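Local coordinates for protein probable ferredoxin-dependent nitrite reductase NirA (Mycobacterium tuberculosis, PDB 1ZJ8) that catalyses the ferredoxin-dependent six-electron reduction of sulfite to sulfide, using a siroheme and a [4Fe-4S] cluster, at residues E451-V465 against G533-R547. Residues are numbered along the deposited sequence; the frame is centred on the assembly and turned at random.
Sequences ELERRLEDINSQLDV and GDYIDRVVRNFVKHR
Arg541 reaches from helix 533-545 to the turn just beyond helix 451-455, where its NH2 makes a salt bridge with Asp458 OD2 at 3.2 Å. One face of this guanidinium takes CD2 of Leu456, 3.4 Å above the plane, and Ile459 CD1 lies at its edge; the weakly hydrated face of a guanidinium tolerates a leucine methyl, while its N-H groups serve the acid. Asp537, one turn earlier, helps hold it through a salt bridge whose NE-OD1 hydrogen bond is weak, completing an Asp458-Arg541-Asp537 network.

Arg455 works in the other direction. Its chain, bent at chi2 and chi3, carries the guanidinium over Gly533, whose O sits above one face. Arg455 NH2 donates an almost straight bond (176°) to Asp534 OD1, 2.7 Å away, meeting that oxygen from above the carboxylate plane. The same nitrogen bonds Glu451 OE2 in the guanidinium plane, a salt-bridge network in which acids of both segments share one arginine. Gly533, with no side chain, lets Glu451 OE2 come within 3.8 Å of its CA.

Behind these charges, apolar side chains and the aliphatic part of Gln462 pack together: Leu452 CD2 meets Ile536 CG2 at 3.8 Å, and beta-branched Val544 sets CG1 against Gln462 CB. Farther on, Arg547, extended to NE, bonds through NH2 to Asp464 OD1 on its syn side (3.1 Å), while Glu551 O takes a second bond from NH2.

The axes of helices 451-455 and 533-545 cross at -42°, 10.6 Å apart. The contact lies within the 4Fe-4S domain, away from the cofactor sites. Helix 442-455 belongs to the beta-alpha-beta crossover between adjacent parallel strands 425-427 and 469-472; beside it packs the helix following the sheet's last strand, 520-528. Trp421 of helix 420-424 touches Leu452, Leu456 and Val540, while helix 533-545 rests through Ile536 on strand 486-494.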
loop_
_atom_site.group_PDB
_atom_site.type_symbol
_atom_site.label_atom_id
_atom_site.label_comp_id
_atom_site.label_asym_id
_atom_site.label_seq_id
_atom_site.Cartn_x
_atom_site.Cartn_y
_atom_site.Cartn_z
ATOM N N GLU A 451 -6.610 6.664 -22.959
ATOM C CA GLU A 451 -6.101 6.055 -24.203
ATOM C C GLU A 451 -6.624 4.630 -24.357
ATOM O O GLU A 451 -7.312 4.331 -25.331
ATOM C CB GLU A 451 -4.570 6.037 -24.274
ATOM C CG GLU A 451 -4.062 5.647 -25.666
ATOM C CD GLU A 451 -2.547 5.538 -25.759
ATOM O OE1 GLU A 451 -1.826 6.213 -24.986
ATOM O OE2 GLU A 451 -2.087 4.752 -26.616
ATOM N N LEU A 452 -6.326 3.785 -23.366
ATOM C CA LEU A 452 -6.781 2.397 -23.327
ATOM C C LEU A 452 -8.293 2.289 -23.459
ATOM O O LEU A 452 -8.797 1.457 -24.215
ATOM C CB LEU A 452 -6.327 1.748 -22.015
ATOM C CG LEU A 452 -4.807 1.565 -21.868
ATOM C CD1 LEU A 452 -4.416 0.990 -20.509
ATOM C CD2 LEU A 452 -4.256 0.688 -22.991
ATOM N N GLU A 453 -9.009 3.143 -22.729
ATOM C CA GLU A 453 -10.463 3.155 -22.757
ATOM C C GLU A 453 -11.024 3.294 -24.170
ATOM O O GLU A 453 -11.856 2.502 -24.585
ATOM C CB GLU A 453 -10.985 4.276 -21.861
ATOM C CG GLU A 453 -11.185 3.861 -20.411
ATOM C CD GLU A 453 -11.507 5.039 -19.495
ATOM O OE1 GLU A 453 -11.512 6.181 -20.035
ATOM O OE2 GLU A 453 -11.746 4.823 -18.264
ATOM N N ARG A 454 -10.550 4.282 -24.914
ATOM C CA ARG A 454 -11.045 4.524 -26.284
ATOM C C ARG A 454 -10.365 3.627 -27.326
ATOM O O ARG A 454 -10.996 3.168 -28.275
ATOM C CB ARG A 454 -10.871 6.012 -26.670
ATOM C CG ARG A 454 -9.413 6.511 -26.797
ATOM C CD ARG A 454 -9.289 8.024 -26.991
ATOM N NE ARG A 454 -7.890 8.415 -26.825
ATOM C CZ ARG A 454 -7.359 9.006 -25.751
ATOM N NH1 ARG A 454 -8.106 9.363 -24.703
ATOM N NH2 ARG A 454 -6.055 9.259 -25.724
ATOM N N ARG A 455 -9.085 3.354 -27.125
ATOM C CA ARG A 455 -8.321 2.533 -28.063
ATOM C C ARG A 455 -8.777 1.058 -28.146
ATOM O O ARG A 455 -8.580 0.406 -29.160
ATOM C CB ARG A 455 -6.836 2.578 -27.702
ATOM C CG ARG A 455 -5.961 2.819 -28.877
ATOM C CD ARG A 455 -4.884 1.792 -28.997
ATOM N NE ARG A 455 -3.600 2.354 -28.634
ATOM C CZ ARG A 455 -2.467 2.063 -29.249
ATOM N NH1 ARG A 455 -2.448 1.214 -30.269
ATOM N NH2 ARG A 455 -1.352 2.641 -28.848
ATOM N N LEU A 456 -9.370 0.548 -27.072
ATOM C CA LEU A 456 -9.791 -0.831 -26.976
ATOM C C LEU A 456 -11.285 -0.942 -26.733
ATOM O O LEU A 456 -11.768 -1.985 -26.287
ATOM C CB LEU A 456 -9.083 -1.523 -25.801
ATOM C CG LEU A 456 -7.585 -1.775 -25.920
ATOM C CD1 LEU A 456 -7.002 -2.097 -24.562
ATOM C CD2 LEU A 456 -7.308 -2.899 -26.897
ATOM N N GLU A 457 -12.027 0.111 -27.029
ATOM C CA GLU A 457 -13.487 0.056 -26.916
ATOM C C GLU A 457 -14.033 -0.972 -27.933
ATOM O O GLU A 457 -14.893 -1.785 -27.614
ATOM C CB GLU A 457 -14.059 1.459 -27.124
ATOM C CG GLU A 457 -15.567 1.532 -27.221
ATOM C CD GLU A 457 -16.118 1.294 -28.624
ATOM O OE1 GLU A 457 -15.357 1.331 -29.620
ATOM O OE2 GLU A 457 -17.341 1.065 -28.717
ATOM N N ASP A 458 -13.521 -0.882 -29.158
ATOM C CA ASP A 458 -13.425 -1.970 -30.134
ATOM C C ASP A 458 -13.776 -3.362 -29.604
ATOM O O ASP A 458 -14.673 -4.031 -30.109
ATOM C CB ASP A 458 -11.959 -1.927 -30.582
ATOM C CG ASP A 458 -11.565 -3.057 -31.489
ATOM O OD1 ASP A 458 -12.083 -4.189 -31.355
ATOM O OD2 ASP A 458 -10.681 -2.802 -32.337
ATOM N N ILE A 459 -13.046 -3.774 -28.568
ATOM C CA ILE A 459 -13.013 -5.152 -28.078
ATOM C C ILE A 459 -13.692 -5.338 -26.720
ATOM O O ILE A 459 -13.897 -6.468 -26.276
ATOM C CB ILE A 459 -11.518 -5.615 -27.952
ATOM C CG1 ILE A 459 -11.349 -7.014 -28.531
ATOM C CG2 ILE A 459 -10.963 -5.512 -26.503
ATOM C CD1 ILE A 459 -11.351 -7.046 -30.056
ATOM N N ASN A 460 -14.018 -4.232 -26.054
ATOM C CA ASN A 460 -14.544 -4.259 -24.677
ATOM C C ASN A 460 -15.708 -5.235 -24.443
ATOM O O ASN A 460 -15.826 -5.828 -23.375
ATOM C CB ASN A 460 -14.971 -2.847 -24.258
ATOM C CG ASN A 460 -15.428 -2.777 -22.812
ATOM O OD1 ASN A 460 -14.907 -3.484 -21.945
ATOM N ND2 ASN A 460 -16.401 -1.920 -22.545
ATOM N N SER A 461 -16.569 -5.370 -25.446
ATOM C CA SER A 461 -17.631 -6.372 -25.462
ATOM C C SER A 461 -17.168 -7.766 -24.962
ATOM O O SER A 461 -17.862 -8.411 -24.163
ATOM C CB SER A 461 -18.186 -6.469 -26.893
ATOM O OG SER A 461 -17.143 -6.485 -27.870
ATOM N N GLN A 462 -15.996 -8.205 -25.432
ATOM C CA GLN A 462 -15.460 -9.539 -25.125
ATOM C C GLN A 462 -14.859 -9.690 -23.727
ATOM O O GLN A 462 -14.653 -10.809 -23.245
ATOM C CB GLN A 462 -14.362 -9.919 -26.132
ATOM C CG GLN A 462 -14.860 -10.481 -27.445
ATOM C CD GLN A 462 -15.009 -9.422 -28.500
ATOM O OE1 GLN A 462 -14.141 -9.273 -29.361
ATOM N NE2 GLN A 462 -16.103 -8.667 -28.441
ATOM N N LEU A 463 -14.535 -8.580 -23.087
ATOM C CA LEU A 463 -13.691 -8.652 -21.901
ATOM C C LEU A 463 -14.494 -8.928 -20.645
ATOM O O LEU A 463 -14.620 -8.090 -19.742
ATOM C CB LEU A 463 -12.813 -7.404 -21.753
ATOM C CG LEU A 463 -11.510 -7.516 -22.544
ATOM C CD1 LEU A 463 -10.674 -6.252 -22.379
ATOM C CD2 LEU A 463 -10.720 -8.746 -22.112
ATOM N N ASP A 464 -15.000 -10.154 -20.594
ATOM C CA ASP A 464 -15.744 -10.658 -19.437
ATOM C C ASP A 464 -14.879 -10.818 -18.187
ATOM O O ASP A 464 -15.393 -11.138 -17.122
ATOM C CB ASP A 464 -16.388 -12.020 -19.778
ATOM C CG ASP A 464 -15.359 -13.070 -20.237
ATOM O OD1 ASP A 464 -14.267 -13.146 -19.629
ATOM O OD2 ASP A 464 -15.639 -13.821 -21.201
ATOM N N VAL A 465 -13.569 -10.644 -18.333
ATOM C CA VAL A 465 -12.635 -10.900 -17.253
ATOM C C VAL A 465 -11.652 -9.726 -17.173
ATOM O O VAL A 465 -11.184 -9.236 -18.203
ATOM C CB VAL A 465 -11.946 -12.310 -17.473
ATOM C CG1 VAL A 465 -10.688 -12.214 -18.351
ATOM C CG2 VAL A 465 -11.645 -13.017 -16.139
ATOM N N GLY A 533 0.884 1.978 -24.163
ATOM C CA GLY A 533 -0.438 1.806 -24.766
ATOM C C GLY A 533 -0.404 0.890 -25.963
ATOM O O GLY A 533 -1.287 0.053 -26.141
ATOM N N ASP A 534 0.617 1.049 -26.795
ATOM C CA ASP A 534 0.815 0.162 -27.939
ATOM C C ASP A 534 0.953 -1.280 -27.483
ATOM O O ASP A 534 0.292 -2.178 -27.997
ATOM C CB ASP A 534 2.092 0.531 -28.702
ATOM C CG ASP A 534 2.026 1.896 -29.361
ATOM O OD1 ASP A 534 1.054 2.172 -30.083
ATOM O OD2 ASP A 534 2.973 2.685 -29.187
ATOM N N TYR A 535 1.832 -1.491 -26.516
ATOM C CA TYR A 535 2.119 -2.829 -26.021
ATOM C C TYR A 535 0.898 -3.517 -25.403
ATOM O O TYR A 535 0.591 -4.660 -25.733
ATOM C CB TYR A 535 3.246 -2.782 -24.990
ATOM C CG TYR A 535 3.401 -4.092 -24.281
ATOM C CD1 TYR A 535 4.244 -5.068 -24.775
ATOM C CD2 TYR A 535 2.661 -4.374 -23.149
ATOM C CE1 TYR A 535 4.362 -6.276 -24.148
ATOM C CE2 TYR A 535 2.770 -5.574 -22.512
ATOM C CZ TYR A 535 3.623 -6.522 -23.008
ATOM O OH TYR A 535 3.739 -7.737 -22.364
ATOM N N ILE A 536 0.227 -2.820 -24.487
ATOM C CA ILE A 536 -0.978 -3.343 -23.843
ATOM C C ILE A 536 -2.021 -3.735 -24.895
ATOM O O ILE A 536 -2.612 -4.810 -24.824
ATOM C CB ILE A 536 -1.656 -2.304 -22.905
ATOM C CG1 ILE A 536 -0.760 -1.895 -21.745
ATOM C CG2 ILE A 536 -2.958 -2.862 -22.334
ATOM C CD1 ILE A 536 -0.376 -3.017 -20.900
ATOM N N ASP A 537 -2.251 -2.835 -25.850
ATOM C CA ASP A 537 -3.176 -3.078 -26.944
ATOM C C ASP A 537 -2.789 -4.343 -27.701
ATOM O O ASP A 537 -3.620 -5.238 -27.883
ATOM C CB ASP A 537 -3.181 -1.874 -27.890
ATOM C CG ASP A 537 -4.062 -2.084 -29.126
ATOM O OD1 ASP A 537 -5.177 -1.522 -29.175
ATOM O OD2 ASP A 537 -3.633 -2.791 -30.063
ATOM N N ARG A 538 -1.526 -4.411 -28.132
ATOM C CA ARG A 538 -1.009 -5.567 -28.860
ATOM C C ARG A 538 -1.322 -6.838 -28.082
ATOM O O ARG A 538 -2.025 -7.709 -28.586
ATOM C CB ARG A 538 0.498 -5.408 -29.078
ATOM C CG ARG A 538 1.174 -6.483 -29.913
ATOM C CD ARG A 538 2.522 -5.978 -30.458
ATOM N NE ARG A 538 3.465 -5.525 -29.423
ATOM C CZ ARG A 538 3.894 -4.264 -29.229
ATOM N NH1 ARG A 538 3.468 -3.235 -29.963
ATOM N NH2 ARG A 538 4.765 -4.021 -28.251
ATOM N N VAL A 539 -0.846 -6.908 -26.839
ATOM C CA VAL A 539 -0.902 -8.140 -26.051
ATOM C C VAL A 539 -2.326 -8.561 -25.702
ATOM O O VAL A 539 -2.658 -9.745 -25.708
ATOM C CB VAL A 539 -0.048 -8.032 -24.752
ATOM C CG1 VAL A 539 -0.802 -7.329 -23.620
ATOM C CG2 VAL A 539 0.394 -9.407 -24.293
ATOM N N VAL A 540 -3.169 -7.581 -25.417
ATOM C CA VAL A 540 -4.542 -7.851 -25.022
ATOM C C VAL A 540 -5.336 -8.313 -26.243
ATOM O O VAL A 540 -6.226 -9.139 -26.127
ATOM C CB VAL A 540 -5.195 -6.607 -24.353
ATOM C CG1 VAL A 540 -6.697 -6.791 -24.188
ATOM C CG2 VAL A 540 -4.538 -6.313 -22.991
ATOM N N ARG A 541 -5.011 -7.791 -27.417
ATOM C CA ARG A 541 -5.637 -8.271 -28.634
ATOM C C ARG A 541 -5.199 -9.700 -28.947
ATOM O O ARG A 541 -6.035 -10.518 -29.301
ATOM C CB ARG A 541 -5.326 -7.314 -29.780
ATOM C CG ARG A 541 -5.994 -5.970 -29.587
ATOM C CD ARG A 541 -5.913 -5.116 -30.833
ATOM N NE ARG A 541 -6.548 -3.835 -30.591
ATOM C CZ ARG A 541 -7.857 -3.676 -30.454
ATOM N NH1 ARG A 541 -8.685 -4.707 -30.578
ATOM N NH2 ARG A 541 -8.349 -2.468 -30.209
ATOM N N ASN A 542 -3.897 -9.988 -28.820
ATOM C CA ASN A 542 -3.377 -11.359 -28.921
ATOM C C ASN A 542 -4.078 -12.260 -27.901
ATOM O O ASN A 542 -4.364 -13.441 -28.176
ATOM C CB ASN A 542 -1.866 -11.398 -28.666
ATOM C CG ASN A 542 -1.046 -10.838 -29.826
ATOM O OD1 ASN A 542 -1.591 -10.303 -30.799
ATOM N ND2 ASN A 542 0.277 -10.951 -29.717
ATOM N N PHE A 543 -4.355 -11.710 -26.718
ATOM C CA PHE A 543 -5.070 -12.479 -25.704
ATOM C C PHE A 543 -6.449 -12.888 -26.195
ATOM O O PHE A 543 -6.826 -14.036 -26.027
ATOM C CB PHE A 543 -5.175 -11.736 -24.362
ATOM C CG PHE A 543 -6.061 -12.429 -23.348
ATOM C CD1 PHE A 543 -5.757 -13.693 -22.889
ATOM C CD2 PHE A 543 -7.194 -11.811 -22.855
ATOM C CE1 PHE A 543 -6.578 -14.334 -21.961
ATOM C CE2 PHE A 543 -8.013 -12.455 -21.918
ATOM C CZ PHE A 543 -7.699 -13.715 -21.476
ATOM N N VAL A 544 -7.185 -11.977 -26.825
ATOM C CA VAL A 544 -8.568 -12.292 -27.248
ATOM C C VAL A 544 -8.598 -13.112 -28.567
ATOM O O VAL A 544 -9.630 -13.648 -28.930
ATOM C CB VAL A 544 -9.477 -11.020 -27.306
ATOM C CG1 VAL A 544 -10.946 -11.384 -27.133
ATOM C CG2 VAL A 544 -9.097 -10.036 -26.213
ATOM N N LYS A 545 -7.465 -13.236 -29.258
ATOM C CA LYS A 545 -7.373 -14.079 -30.445
ATOM C C LYS A 545 -7.115 -15.520 -30.002
ATOM O O LYS A 545 -8.036 -16.343 -29.999
ATOM C CB LYS A 545 -6.266 -13.563 -31.380
ATOM C CG LYS A 545 -6.110 -14.344 -32.673
ATOM C CD LYS A 545 -7.344 -14.189 -33.573
ATOM C CE LYS A 545 -7.180 -14.953 -34.870
ATOM N NZ LYS A 545 -5.840 -14.703 -35.460
ATOM N N HIS A 546 -5.881 -15.791 -29.562
ATOM C CA HIS A 546 -5.416 -17.129 -29.205
ATOM C C HIS A 546 -6.064 -17.631 -27.897
ATOM O O HIS A 546 -5.480 -18.419 -27.159
ATOM C CB HIS A 546 -3.887 -17.104 -29.064
ATOM C CG HIS A 546 -3.163 -16.719 -30.323
ATOM N ND1 HIS A 546 -2.756 -15.427 -30.585
ATOM C CD2 HIS A 546 -2.762 -17.458 -31.388
ATOM C CE1 HIS A 546 -2.149 -15.383 -31.761
ATOM N NE2 HIS A 546 -2.135 -16.604 -32.267
ATOM N N ARG A 547 -7.300 -17.217 -27.640
ATOM C CA ARG A 547 -7.894 -17.373 -26.324
ATOM C C ARG A 547 -8.777 -18.602 -26.188
ATOM O O ARG A 547 -9.544 -18.937 -27.101
ATOM C CB ARG A 547 -8.751 -16.164 -26.007
ATOM C CG ARG A 547 -8.927 -15.904 -24.533
ATOM C CD ARG A 547 -10.019 -14.889 -24.330
ATOM N NE ARG A 547 -10.655 -15.031 -23.030
ATOM C CZ ARG A 547 -11.795 -14.441 -22.678
ATOM N NH1 ARG A 547 -12.457 -13.653 -23.534
ATOM N NH2 ARG A 547 -12.279 -14.640 -21.456
#